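PDB 4O5O: 3-hydroxyacyl-CoA dehydrogenase from Brucella suis, which is a short-chain dehydrogenase that probably catalyses the NAD-dependent oxidation of 3-hydroxyacyl-CoA to 3-ketoacyl-CoA. Local coordinates for residues B[110-113]-B[114-118]; B[164-167]-B[168-172]; B[69-72]-B[73-77]. All blocks are in the same frame, centred on the assembly; numbering follows the deposited sequence.

Contact 1: residues B[110-113]-B[114-118]; sequences HKLE and TFTRT
His110 and Thr114 meet at the start of helix 112-137, where CE1 of His110 comes to 3.2 Å from OG1 of Thr114. Just before the helix, ND1 of the imidazole donates to the carbonyl of Lys111, 2.8 Å from ND1 to O at 159°, and that oxygen lies practically in the ring plane. Histidine suits this place because one flat group can tie down a turn and still offer carbon to its neighbours; CE1 packs 3.8 Å from CB of Phe115. Lys111 is the N-cap residue of helix 112-137, one of the helices packed around the parallel sheet of the Rossmann fold. Its O also lies 3.0 Å from Thr114 OG1, but that hydroxyl has a single proton and is also within bonding reach of Glu101 OE1, so which oxygen receives it is not settled. The other carboxylate oxygen of Glu101 takes the N-H of Lys111, so the two oxygens of one acidic side chain meet the backbone of the N-cap residue and the hydroxyl of Thr114.

Leu112 O is gripped twice by Thr116. The backbone N of Thr116 makes the regular helical bond at 2.9 Å. Its OG1, turned beside its own N (chi1 -60°), adds a second at 2.9 Å, reaching the same O of Leu112 from above the carbonyl plane. A threonine hydroxyl inside a helix is thereby satisfied without help from another segment. Arg117 N closes the next turn on Glu113 O. Phe127 of the second subunit stacks on the ring of Phe115 and meets His110 edge-to-face, while Arg131 of that subunit bonds to His110 O.

Contact 2: residues B[164-167]-B[168-172]; sequences IGQA and AYSAS
This is a local, buried contact at a helix start, where Gln166, the N-cap residue, meets Tyr169 and Ser170 on the first turn of helix 167-187. The O of Gln166 accepts from the backbone N of Ser170 at 2.7 Å, and one step on the O of Ala167 accepts from Ala171 N at 2.9 Å. The earlier N-H groups turn to water: one water takes the N-H of Ala168 (N to water 3.0 Å), a second that of Tyr169 (N to water 2.9 Å), and both lie within bonding distance of Gly165 O. At phi 96° and psi -8° a CB on residue 165 would be pressed against the carbonyl O of Ile164, and glycine has none.

Tyr169 stands where short-chain dehydrogenases carry the tyrosine of the YxxxK motif, and is therefore probably catalytic, as in relatives; Ser156 and Asn122 touch it. Gln166 CG sits beside its own N (chi1 -66°) and the chain is extended beyond it, which carries the amide along the tyrosine, pointing the same way, with NE2 3.7 Å from CD2 of Tyr169 and the amide turned 32° from the ring plane. OE1 of Gln166 is held by the N-H of Gln163, which helps fix the rotation of that amide.

Small residues fit the rest of the turn. Ser170 OG touches CB of Gln166 at 3.7 Å while bonding to Ala158 O, and the methyl groups of Ala167 and Ala171 pack against Phe127 and Met179 of the second subunit.

Contact 3: residues B[69-72]-B[73-77]; sequences ASDT and DGKAA
Ser70 is the N-cap of helix 71-85, the helix that follows strand 61-65 of the Rossmann fold, and its hydroxyl meets the backbone of Asp73. That hydroxyl lies anti to its own N (chi1 163°), which brings OG to the N-H of Asp73; it accepts this N-H at 3.0 Å from Asp73 N in an almost straight line (172°). Serine is apt as a cap because its short arm stays close to the backbone. CB of Asp73 lies 3.6 Å from Ser70 OG, while the carboxylate turns to the loop before, where OD2 accepts from Asp67 N.

On another side of the turn, Asp71 and Lys75, four residues apart, cross at a slant. The lysine chain, extended beyond CG, runs past the backbone of Asp71, its CG 3.4 Å from Asp71 O, before it meets the carboxylate. Arg131 holds Asp71 OD1 in a second salt bridge, so two cations share this carboxylate and would probably stabilise its negative charge. NZ of Lys75 makes its main bond to Asp71 OD2 at 2.8 Å, on that oxygen's syn lone pair, with only a weak one to OD1.

All three contacts are helix starts, and each also touches the second subunit. Contacts 1 and 2 are neighbours, their centres 10 Å apart: CD2 of Phe115 packs 3.5 Å from CB of Ala168, and CZ of Phe115 3.9 Å from CB of Ala171, joining helix 112-137 to the helix that carries Tyr169, the probable active-site tyrosine. Contact 3 stands off, its nearest atoms about 7 Å from contact 1 and about 12 Å from contact 2. The subunit interface relates it to contact 1 nonetheless: Leu112 packs on Ala69 of the second subunit, Asp71 packs on Leu112 of that subunit, and Arg131, which bridges to Asp71 within its own chain, is in the second subunit the donor to His110 O.

Contact 1: residues B[110-113]-B[114-118]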
ATOM      1  N   HIS B 110     -15.949  -7.153  22.235  1.00  8.02           N
ATOM      2  CA  HIS B 110     -16.091  -8.111  21.141  1.00  7.84           C
ATOM      3  C   HIS B 110     -15.839  -9.497  21.678  1.00  8.02           C
ATOM      4  O   HIS B 110     -14.849  -9.710  22.381  1.00  8.92           O
ATOM      5  CB  HIS B 110     -15.024  -7.762  20.092  1.00  8.85           C
ATOM      6  CG  HIS B 110     -15.189  -8.376  18.729  1.00  7.08           C
ATOM      7  ND1 HIS B 110     -15.199  -9.729  18.489  1.00  8.36           N
ATOM      8  CD2 HIS B 110     -15.188  -7.787  17.506  1.00  7.02           C
ATOM      9  CE1 HIS B 110     -15.297  -9.948  17.186  1.00  8.07           C
ATOM     10  NE2 HIS B 110     -15.242  -8.789  16.566  1.00  8.11           N
ATOM     11  N   LYS B 111     -16.668 -10.461  21.309  1.00  9.01           N
ATOM     12  CA  LYS B 111     -16.439 -11.840  21.758  1.00  8.69           C
ATOM     13  C   LYS B 111     -15.173 -12.397  21.127  1.00  7.74           C
ATOM     14  O   LYS B 111     -14.872 -12.124  19.948  1.00  9.35           O
ATOM     15  CB  LYS B 111     -17.620 -12.745  21.422  1.00 10.28           C
ATOM     16  CG  LYS B 111     -18.911 -12.357  22.129  1.00 13.33           C
ATOM     17  CD  LYS B 111     -18.856 -12.673  23.610  1.00 23.04           C
ATOM     18  CE  LYS B 111     -20.244 -12.613  24.252  1.00 33.40           C
ATOM     19  NZ  LYS B 111     -20.726 -11.216  24.455  1.00 37.00           N
ATOM     20  N   LEU B 112     -14.392 -13.127  21.905  1.00  7.86           N
ATOM     21  CA  LEU B 112     -13.238 -13.766  21.307  1.00  7.79           C
ATOM     22  C   LEU B 112     -13.652 -14.866  20.325  1.00  8.87           C
ATOM     23  O   LEU B 112     -13.033 -15.069  19.284  1.00 10.18           O
ATOM     24  CB  LEU B 112     -12.301 -14.275  22.389  1.00  8.21           C
ATOM     25  CG  LEU B 112     -10.940 -14.790  21.917  1.00 10.73           C
ATOM     26  CD1 LEU B 112     -10.191 -13.688  21.168  1.00 11.60           C
ATOM     27  CD2 LEU B 112     -10.126 -15.328  23.072  1.00 12.24           C
ATOM     28  N   GLU B 113     -14.742 -15.538  20.642  1.00  8.67           N
ATOM     29  CA  GLU B 113     -15.188 -16.677  19.836  1.00 10.64           C
ATOM     30  C   GLU B 113     -15.603 -16.257  18.409  1.00  9.12           C
ATOM     31  O   GLU B 113     -15.387 -16.987  17.446  1.00  9.59           O
ATOM     32  CB  GLU B 113     -16.355 -17.412  20.558  1.00 14.11           C
ATOM     33  CG  GLU B 113     -16.033 -17.986  21.957  1.00 19.42           C
ATOM     34  CD  GLU B 113     -16.233 -17.033  23.154  1.00 22.05           C
ATOM     35  OE1 GLU B 113     -16.166 -15.781  23.032  1.00 15.22           O
ATOM     36  OE2 GLU B 113     -16.431 -17.580  24.265  1.00 24.59           O
ATOM     37  N   THR B 114     -16.276 -15.111  18.295  1.00  8.29           N
ATOM     38  CA  THR B 114     -16.725 -14.616  16.988  1.00  8.45           C
ATOM     39  C   THR B 114     -15.532 -14.147  16.114  1.00  7.89           C
ATOM     40  O   THR B 114     -15.494 -14.421  14.921  1.00  9.73           O
ATOM     41  CB  THR B 114     -17.730 -13.477  17.183  1.00 10.75           C
ATOM     42  OG1 THR B 114     -17.123 -12.489  18.003  1.00 11.29           O
ATOM     43  CG2 THR B 114     -19.028 -14.022  17.807  1.00 11.60           C
ATOM     44  N   PHE B 115     -14.545 -13.483  16.724  1.00  7.49           N
ATOM     45  CA  PHE B 115     -13.324 -13.115  16.009  1.00  6.95           C
ATOM     46  C   PHE B 115     -12.656 -14.393  15.513  1.00  6.39           C
ATOM     47  O   PHE B 115     -12.260 -14.500  14.337  1.00  7.32           O
ATOM     48  CB  PHE B 115     -12.360 -12.355  16.931  1.00  7.42           C
ATOM     49  CG  PHE B 115     -11.124 -11.829  16.236  1.00  7.08           C
ATOM     50  CD1 PHE B 115      -9.996 -12.612  16.140  1.00  7.61           C
ATOM     51  CD2 PHE B 115     -11.076 -10.530  15.731  1.00  7.34           C
ATOM     52  CE1 PHE B 115      -8.849 -12.133  15.519  1.00  7.73           C
ATOM     53  CE2 PHE B 115      -9.938 -10.052  15.109  1.00  9.14           C
ATOM     54  CZ  PHE B 115      -8.822 -10.862  14.982  1.00  8.14           C
ATOM     55  N   THR B 116     -12.575 -15.394  16.392  1.00  6.37           N
ATOM     56  CA  THR B 116     -11.939 -16.638  16.026  1.00  7.08           C
ATOM     57  C   THR B 116     -12.654 -17.346  14.860  1.00  7.22           C
ATOM     58  O   THR B 116     -12.006 -17.858  13.963  1.00  7.62           O
ATOM     59  CB  THR B 116     -11.801 -17.570  17.253  1.00  7.32           C
ATOM     60  OG1 THR B 116     -10.996 -16.925  18.250  1.00  9.39           O
ATOM     61  CG2 THR B 116     -11.185 -18.919  16.877  1.00  8.62           C
ATOM     62  N   ARG B 117     -13.990 -17.385  14.885  1.00  6.34           N
ATOM     63  CA  ARG B 117     -14.762 -18.008  13.810  1.00  7.33           C
ATOM     64  C   ARG B 117     -14.536 -17.334  12.463  1.00  6.66           C
ATOM     65  O   ARG B 117     -14.395 -17.997  11.445  1.00  6.55           O
ATOM     66  CB  ARG B 117     -16.258 -18.027  14.154  1.00 10.20           C
ATOM     67  CG  ARG B 117     -17.137 -18.672  13.089  1.00 12.37           C
ATOM     68  CD  ARG B 117     -18.612 -18.771  13.496  1.00 16.79           C
ATOM     69  NE  ARG B 117     -19.458 -19.314  12.421  1.00 19.21           N
ATOM     70  CZ  ARG B 117     -20.061 -18.593  11.467  1.00 25.54           C
ATOM     71  NH1 ARG B 117     -19.943 -17.257  11.406  1.00 26.59           N
ATOM     72  NH2 ARG B 117     -20.798 -19.222  10.553  1.00 30.18           N
ATOM     73  N   THR B 118     -14.549 -16.014  12.442  1.00  6.66           N
ATOM     74  CA  THR B 118     -14.325 -15.284  11.201  1.00  6.26           C
ATOM     75  C   THR B 118     -12.947 -15.583  10.627  1.00  5.56           C
ATOM     76  O   THR B 118     -12.787 -15.814   9.421  1.00  5.80           O
ATOM     77  CB  THR B 118     -14.509 -13.796  11.478  1.00  6.91           C
ATOM     78  OG1 THR B 118     -15.857 -13.588  11.889  1.00  9.40           O
ATOM     79  CG2 THR B 118     -14.232 -12.915  10.277  1.00  6.52           C
TER

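Contact 2: residues B[164-167]-B[168-172]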
ATOM      1  N   ILE B 164     -15.622   0.781  11.036  1.00  6.04           N
ATOM      2  CA  ILE B 164     -16.013   0.457  12.392  1.00  5.94           C
ATOM      3  C   ILE B 164     -16.828  -0.846  12.396  1.00  6.52           C
ATOM      4  O   ILE B 164     -17.768  -0.986  11.626  1.00  7.46           O
ATOM      5  CB  ILE B 164     -16.799   1.623  13.029  1.00  6.21           C
ATOM      6  CG1 ILE B 164     -15.872   2.848  13.179  1.00  6.89           C
ATOM      7  CG2 ILE B 164     -17.413   1.197  14.353  1.00  6.82           C
ATOM      8  CD1 ILE B 164     -16.594   4.135  13.574  1.00  7.15           C
ATOM      9  N   GLY B 165     -16.462  -1.776  13.266  1.00  6.00           N
ATOM     10  CA  GLY B 165     -17.102  -3.088  13.321  1.00  6.37           C
ATOM     11  C   GLY B 165     -16.410  -4.208  12.558  1.00  6.61           C
ATOM     12  O   GLY B 165     -16.807  -5.357  12.688  1.00  7.03           O
ATOM     13  N   GLN B 166     -15.380  -3.865  11.769  1.00  5.84           N
ATOM     14  CA  GLN B 166     -14.742  -4.829  10.891  1.00  5.54           C
ATOM     15  C   GLN B 166     -13.369  -5.344  11.367  1.00  5.63           C
ATOM     16  O   GLN B 166     -12.598  -5.853  10.565  1.00  6.29           O
ATOM     17  CB  GLN B 166     -14.618  -4.254   9.466  1.00  5.86           C
ATOM     18  CG  GLN B 166     -15.959  -4.030   8.799  1.00  7.13           C
ATOM     19  CD  GLN B 166     -15.811  -3.817   7.318  1.00  7.43           C
ATOM     20  OE1 GLN B 166     -15.124  -2.905   6.858  1.00  7.60           O
ATOM     21  NE2 GLN B 166     -16.471  -4.656   6.552  1.00 13.00           N
ATOM     22  N   ALA B 167     -13.059  -5.260  12.658  1.00  5.57           N
ATOM     23  CA  ALA B 167     -11.762  -5.779  13.100  1.00  6.01           C
ATOM     24  C   ALA B 167     -11.542  -7.208  12.641  1.00  5.69           C
ATOM     25  O   ALA B 167     -10.476  -7.516  12.092  1.00  5.90           O
ATOM     26  CB  ALA B 167     -11.598  -5.664  14.606  1.00  6.59           C
ATOM     27  N   ALA B 168     -12.508  -8.095  12.890  1.00  5.62           N
ATOM     28  CA  ALA B 168     -12.323  -9.489  12.531  1.00  5.51           C
ATOM     29  C   ALA B 168     -12.279  -9.684  11.025  1.00  5.11           C
ATOM     30  O   ALA B 168     -11.391 -10.386  10.495  1.00  5.36           O
ATOM     31  CB  ALA B 168     -13.402 -10.371  13.138  1.00  5.51           C
ATOM     32  N   TYR B 169     -13.227  -9.079  10.316  1.00  4.97           N
ATOM     33  CA  TYR B 169     -13.256  -9.243   8.867  1.00  5.03           C
ATOM     34  C   TYR B 169     -11.996  -8.686   8.219  1.00  5.00           C
ATOM     35  O   TYR B 169     -11.374  -9.363   7.385  1.00  5.71           O
ATOM     36  CB  TYR B 169     -14.520  -8.585   8.314  1.00  5.87           C
ATOM     37  CG  TYR B 169     -14.774  -8.886   6.879  1.00  7.41           C
ATOM     38  CD1 TYR B 169     -15.004 -10.193   6.474  1.00  9.38           C
ATOM     39  CD2 TYR B 169     -14.811  -7.885   5.936  1.00  9.28           C
ATOM     40  CE1 TYR B 169     -15.271 -10.497   5.169  1.00  9.89           C
ATOM     41  CE2 TYR B 169     -15.080  -8.177   4.615  1.00 11.21           C
ATOM     42  CZ  TYR B 169     -15.307  -9.480   4.241  1.00  9.44           C
ATOM     43  OH  TYR B 169     -15.568  -9.736   2.906  1.00 14.79           O
ATOM     44  N   SER B 170     -11.624  -7.465   8.593  1.00  5.31           N
ATOM     45  CA  SER B 170     -10.373  -6.857   8.076  1.00  5.39           C
ATOM     46  C   SER B 170      -9.135  -7.694   8.400  1.00  5.12           C
ATOM     47  O   SER B 170      -8.268  -7.881   7.547  1.00  5.93           O
ATOM     48  CB  SER B 170     -10.203  -5.444   8.623  1.00  5.63           C
ATOM     49  OG  SER B 170     -11.214  -4.585   8.165  1.00  6.41           O
ATOM     50  N   ALA B 171      -9.037  -8.195   9.644  1.00  4.73           N
ATOM     51  CA  ALA B 171      -7.906  -9.054   9.987  1.00  5.43           C
ATOM     52  C   ALA B 171      -7.843 -10.268   9.085  1.00  5.02           C
ATOM     53  O   ALA B 171      -6.790 -10.628   8.540  1.00  5.55           O
ATOM     54  CB  ALA B 171      -7.990  -9.487  11.435  1.00  6.30           C
ATOM     55  N   SER B 172      -8.989 -10.922   8.913  1.00  5.24           N
ATOM     56  CA  SER B 172      -8.992 -12.152   8.117  1.00  4.92           C
ATOM     57  C   SER B 172      -8.647 -11.899   6.675  1.00  4.76           C
ATOM     58  O   SER B 172      -7.871 -12.670   6.072  1.00  5.16           O
ATOM     59  CB  SER B 172     -10.361 -12.834   8.252  1.00  5.82           C
ATOM     60  OG  SER B 172     -11.394 -12.194   7.507  1.00  6.95           O
TER
HETATM   61  O   HOH W   1     -15.205  -7.522  14.090  1.00  6.86           O
HETATM   62  O   HOH W   2     -15.730  -8.171  11.458  1.00 11.22           O

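Contact 3: residues B[69-72]-B[73-77]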
ATOM      1  N   ALA B  69     -12.516 -25.185   6.685  1.00  8.92           N
ATOM      2  CA  ALA B  69     -11.544 -25.102   7.772  1.00  9.67           C
ATOM      3  C   ALA B  69     -11.145 -26.487   8.291  1.00 10.32           C
ATOM      4  O   ALA B  69     -10.283 -26.587   9.167  1.00 12.13           O
ATOM      5  CB  ALA B  69     -12.073 -24.270   8.916  1.00 11.48           C
ATOM      6  N   SER B  70     -11.779 -27.543   7.767  1.00  8.59           N
ATOM      7  CA  SER B  70     -11.503 -28.921   8.202  1.00  9.33           C
ATOM      8  C   SER B  70     -10.436 -29.609   7.346  1.00  8.79           C
ATOM      9  O   SER B  70     -10.557 -29.691   6.127  1.00  9.13           O
ATOM     10  CB  SER B  70     -12.784 -29.751   8.189  1.00  9.55           C
ATOM     11  OG  SER B  70     -12.523 -31.139   8.228  1.00 11.04           O
ATOM     12  N   ASP B  71      -9.390 -30.110   7.994  1.00  9.66           N
ATOM     13  CA  ASP B  71      -8.371 -30.909   7.314  1.00 10.79           C
ATOM     14  C   ASP B  71      -9.030 -32.070   6.535  1.00 11.22           C
ATOM     15  O   ASP B  71      -8.770 -32.290   5.333  1.00 10.74           O
ATOM     16  CB  ASP B  71      -7.403 -31.451   8.379  1.00 12.82           C
ATOM     17  CG  ASP B  71      -6.326 -32.354   7.806  1.00 16.21           C
ATOM     18  OD1 ASP B  71      -5.326 -31.823   7.355  1.00 19.18           O
ATOM     19  OD2 ASP B  71      -6.448 -33.601   7.863  1.00 20.37           O
ATOM     20  N   THR B  72      -9.887 -32.817   7.235  1.00 11.66           N
ATOM     21  CA  THR B  72     -10.608 -33.975   6.671  1.00 12.22           C
ATOM     22  C   THR B  72     -11.432 -33.599   5.470  1.00  9.59           C
ATOM     23  O   THR B  72     -11.348 -34.235   4.422  1.00 11.00           O
ATOM     24  CB  THR B  72     -11.548 -34.550   7.758  1.00 15.44           C
ATOM     25  OG1 THR B  72     -10.749 -35.154   8.748  1.00 17.78           O
ATOM     26  CG2 THR B  72     -12.611 -35.537   7.204  1.00 19.72           C
ATOM     27  N   ASP B  73     -12.261 -32.566   5.629  1.00  9.57           N
ATOM     28  CA  ASP B  73     -13.159 -32.190   4.546  1.00  9.66           C
ATOM     29  C   ASP B  73     -12.378 -31.651   3.375  1.00  9.71           C
ATOM     30  O   ASP B  73     -12.754 -31.875   2.233  1.00 10.64           O
ATOM     31  CB  ASP B  73     -14.177 -31.145   4.982  1.00 10.05           C
ATOM     32  CG  ASP B  73     -15.314 -31.709   5.773  1.00 12.87           C
ATOM     33  OD1 ASP B  73     -15.371 -32.940   6.026  1.00 16.00           O
ATOM     34  OD2 ASP B  73     -16.184 -30.875   6.117  1.00 13.85           O
ATOM     35  N   GLY B  74     -11.293 -30.928   3.634  1.00  9.12           N
ATOM     36  CA  GLY B  74     -10.499 -30.416   2.538  1.00  8.42           C
ATOM     37  C   GLY B  74      -9.917 -31.553   1.715  1.00  8.62           C
ATOM     38  O   GLY B  74      -9.991 -31.537   0.478  1.00 10.24           O
ATOM     39  N   LYS B  75      -9.371 -32.565   2.396  1.00  8.18           N
ATOM     40  CA  LYS B  75      -8.804 -33.721   1.686  1.00  9.53           C
ATOM     41  C   LYS B  75      -9.886 -34.473   0.929  1.00 10.13           C
ATOM     42  O   LYS B  75      -9.657 -34.954  -0.192  1.00 11.53           O
ATOM     43  CB  LYS B  75      -8.055 -34.639   2.643  1.00 10.12           C
ATOM     44  CG  LYS B  75      -6.791 -33.967   3.171  1.00 10.83           C
ATOM     45  CD  LYS B  75      -6.117 -34.688   4.335  1.00 15.56           C
ATOM     46  CE  LYS B  75      -4.877 -33.918   4.771  1.00 17.56           C
ATOM     47  NZ  LYS B  75      -4.357 -34.254   6.134  1.00 19.22           N
ATOM     48  N   ALA B  76     -11.066 -34.596   1.540  1.00 10.17           N
ATOM     49  CA  ALA B  76     -12.177 -35.299   0.865  1.00 11.34           C
ATOM     50  C   ALA B  76     -12.615 -34.581  -0.407  1.00 11.37           C
ATOM     51  O   ALA B  76     -12.995 -35.216  -1.396  1.00 14.67           O
ATOM     52  CB  ALA B  76     -13.364 -35.500   1.789  1.00 12.22           C
ATOM     53  N   ALA B  77     -12.530 -33.250  -0.377  1.00 10.82           N
ATOM     54  CA  ALA B  77     -12.923 -32.413  -1.510  1.00 11.41           C
ATOM     55  C   ALA B  77     -11.953 -32.592  -2.682  1.00 10.31           C
ATOM     56  O   ALA B  77     -12.358 -32.779  -3.847  1.00 11.31           O
ATOM     57  CB  ALA B  77     -12.988 -30.953  -1.088  1.00 10.67           C
TER